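Local structure of glucose-6-phosphate isomerase (Thermus thermophilus, 1ZZG) at residues D5-P10 / A363-E368. The protein probably catalyses the reversible isomerisation of glucose 6-phosphate to fructose 6-phosphate, a step shared by glycolysis and gluconeogenesis. Sequence-based numbering, arbitrary orientation.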
loop_
_atom_site.group_PDB
_atom_site.type_symbol
_atom_site.label_atom_id
_atom_site.label_comp_id
_atom_site.label_asym_id
_atom_site.label_seq_id
_atom_site.Cartn_x
_atom_site.Cartn_y
_atom_site.Cartn_z
ATOM N N ASP A 5 -1.290 -5.375 24.422
ATOM C CA ASP A 5 -0.691 -6.640 24.833
ATOM C C ASP A 5 0.825 -6.592 24.662
ATOM O O ASP A 5 1.328 -6.384 23.561
ATOM C CB ASP A 5 -1.266 -7.786 23.998
ATOM C CG ASP A 5 -0.716 -9.140 24.408
ATOM O OD1 ASP A 5 0.513 -9.338 24.333
ATOM O OD2 ASP A 5 -1.519 -10.008 24.807
ATOM N N THR A 6 1.548 -6.786 25.758
ATOM C CA THR A 6 3.003 -6.765 25.728
ATOM C C THR A 6 3.570 -8.085 26.267
ATOM O O THR A 6 4.671 -8.121 26.811
ATOM C CB THR A 6 3.557 -5.590 26.578
ATOM O OG1 THR A 6 3.043 -5.675 27.914
ATOM C CG2 THR A 6 3.158 -4.246 25.969
ATOM N N ARG A 7 2.813 -9.165 26.093
ATOM C CA ARG A 7 3.219 -10.479 26.584
ATOM C C ARG A 7 4.650 -10.875 26.234
ATOM O O ARG A 7 5.277 -11.620 26.984
ATOM C CB ARG A 7 2.251 -11.562 26.074
ATOM C CG ARG A 7 2.453 -11.946 24.615
ATOM C CD ARG A 7 1.408 -12.945 24.125
ATOM N NE ARG A 7 0.079 -12.349 24.025
ATOM C CZ ARG A 7 -0.935 -12.894 23.358
ATOM N NH1 ARG A 7 -0.771 -14.050 22.733
ATOM N NH2 ARG A 7 -2.111 -12.282 23.309
ATOM N N PHE A 8 5.171 -10.386 25.108
ATOM C CA PHE A 8 6.530 -10.731 24.696
ATOM C C PHE A 8 7.557 -9.659 25.022
ATOM O O PHE A 8 8.657 -9.650 24.473
ATOM C CB PHE A 8 6.564 -11.056 23.198
ATOM C CG PHE A 8 5.674 -12.204 22.819
ATOM C CD1 PHE A 8 5.850 -13.456 23.404
ATOM C CD2 PHE A 8 4.635 -12.029 21.912
ATOM C CE1 PHE A 8 4.999 -14.516 23.094
ATOM C CE2 PHE A 8 3.779 -13.084 21.595
ATOM C CZ PHE A 8 3.962 -14.330 22.190
ATOM N N LEU A 9 7.178 -8.750 25.913
ATOM C CA LEU A 9 8.053 -7.674 26.366
ATOM C C LEU A 9 7.906 -7.685 27.891
ATOM O O LEU A 9 7.277 -6.803 28.475
ATOM C CB LEU A 9 7.595 -6.327 25.792
ATOM C CG LEU A 9 7.605 -6.147 24.268
ATOM C CD1 LEU A 9 6.958 -4.814 23.907
ATOM C CD2 LEU A 9 9.030 -6.201 23.750
ATOM N N PRO A 10 8.493 -8.697 28.551
ATOM C CA PRO A 10 8.443 -8.869 30.007
ATOM C C PRO A 10 8.934 -7.703 30.862
ATOM O O PRO A 10 8.480 -7.530 31.993
ATOM C CB PRO A 10 9.269 -10.137 30.227
ATOM C CG PRO A 10 10.286 -10.061 29.134
ATOM C CD PRO A 10 9.432 -9.663 27.950
ATOM N N ALA A 363 1.068 -5.984 20.574
ATOM C CA ALA A 363 -0.177 -5.977 19.828
ATOM C C ALA A 363 -1.233 -5.073 20.421
ATOM O O ALA A 363 -1.288 -4.866 21.633
ATOM C CB ALA A 363 -0.727 -7.402 19.723
ATOM N N LEU A 364 -2.065 -4.531 19.542
ATOM C CA LEU A 364 -3.173 -3.683 19.937
ATOM C C LEU A 364 -4.412 -4.416 19.457
ATOM O O LEU A 364 -4.598 -4.623 18.258
ATOM C CB LEU A 364 -3.077 -2.308 19.272
ATOM C CG LEU A 364 -2.093 -1.322 19.902
ATOM C CD1 LEU A 364 -2.007 -0.062 19.052
ATOM C CD2 LEU A 364 -2.548 -0.986 21.311
ATOM N N PHE A 365 -5.250 -4.832 20.397
ATOM C CA PHE A 365 -6.466 -5.559 20.061
ATOM C C PHE A 365 -7.691 -4.656 19.984
ATOM O O PHE A 365 -7.888 -3.777 20.823
ATOM C CB PHE A 365 -6.709 -6.673 21.091
ATOM C CG PHE A 365 -5.754 -7.829 20.973
ATOM C CD1 PHE A 365 -6.019 -8.885 20.099
ATOM C CD2 PHE A 365 -4.572 -7.848 21.707
ATOM C CE1 PHE A 365 -5.118 -9.943 19.960
ATOM C CE2 PHE A 365 -3.660 -8.904 21.574
ATOM C CZ PHE A 365 -3.935 -9.952 20.697
ATOM N N LEU A 366 -8.497 -4.879 18.950
ATOM C CA LEU A 366 -9.738 -4.151 18.727
ATOM C C LEU A 366 -10.851 -5.168 18.938
ATOM O O LEU A 366 -10.743 -6.309 18.496
ATOM C CB LEU A 366 -9.827 -3.638 17.285
ATOM C CG LEU A 366 -9.172 -2.319 16.881
ATOM C CD1 LEU A 366 -7.738 -2.266 17.366
ATOM C CD2 LEU A 366 -9.243 -2.194 15.363
ATOM N N PRO A 367 -11.933 -4.772 19.618
ATOM C CA PRO A 367 -13.020 -5.734 19.829
ATOM C C PRO A 367 -13.534 -6.268 18.491
ATOM O O PRO A 367 -13.898 -7.433 18.367
ATOM C CB PRO A 367 -14.065 -4.908 20.567
ATOM C CG PRO A 367 -13.212 -3.977 21.394
ATOM C CD PRO A 367 -12.142 -3.545 20.410
ATOM N N GLU A 368 -13.553 -5.396 17.491
ATOM C CA GLU A 368 -13.999 -5.748 16.150
ATOM C C GLU A 368 -13.704 -4.534 15.280
ATOM O O GLU A 368 -13.371 -3.474 15.805
ATOM C CB GLU A 368 -15.506 -6.050 16.137
ATOM C CG GLU A 368 -16.430 -4.837 16.292
ATOM C CD GLU A 368 -16.429 -4.245 17.690
ATOM O OE1 GLU A 368 -16.775 -4.972 18.647
ATOM O OE2 GLU A 368 -16.094 -3.045 17.837
#
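Asp5 and Ala363 form an antiparallel hydrogen-bonded pair: Asp5 N donates to Ala363 O at 2.8 Å, and Ala363 N returns a bond to Asp5 O at 3.0 Å, both nearly straight. The two side chains therefore leave the same face of the sheet, with Asp5 CB 4.3 Å from Ala363 CB. Asp5 CB meets the Phe365 ring edge-on, 3.6 Å from CE2 and in the ring plane; CG and OD2 also lie near CE2. With CG anti to the backbone N (chi1 -178°), the carboxylate reaches forward to Arg7. OD1 accepts the backbone N of Arg7 at 2.9 Å, closing an Asx turn, and also bonds the hydroxyl of Tyr351. OD2 takes two donors from one face of the carboxylate, Arg7 NE at 2.9 Å and NH2 at 2.8 Å, and lies in the guanidinium plane, so this salt bridge holds the arginine side-on. The bend at chi3 (69°) lets Arg7 NH2 come within 3.9 Å of Phe365 CZ, approaching obliquely although the guanidinium and ring planes are 12° apart. An alanine in place of Asp5 would probably open the Asx turn and leave Arg7 to its long, weak pairing with Glu348, less firmly held beside Phe365. Just beyond the pair, Thr6 to Leu9 make a type I turn that takes the chain off the sheet toward helix 12-18. The contact thus lies at the margin of the mixed sheet, where the short strand 3-5 is added antiparallel to strand 360-366, while helix 339-356 packs over the face bearing Asp5, Ala363 and Phe365 through Tyr351 and Glu348.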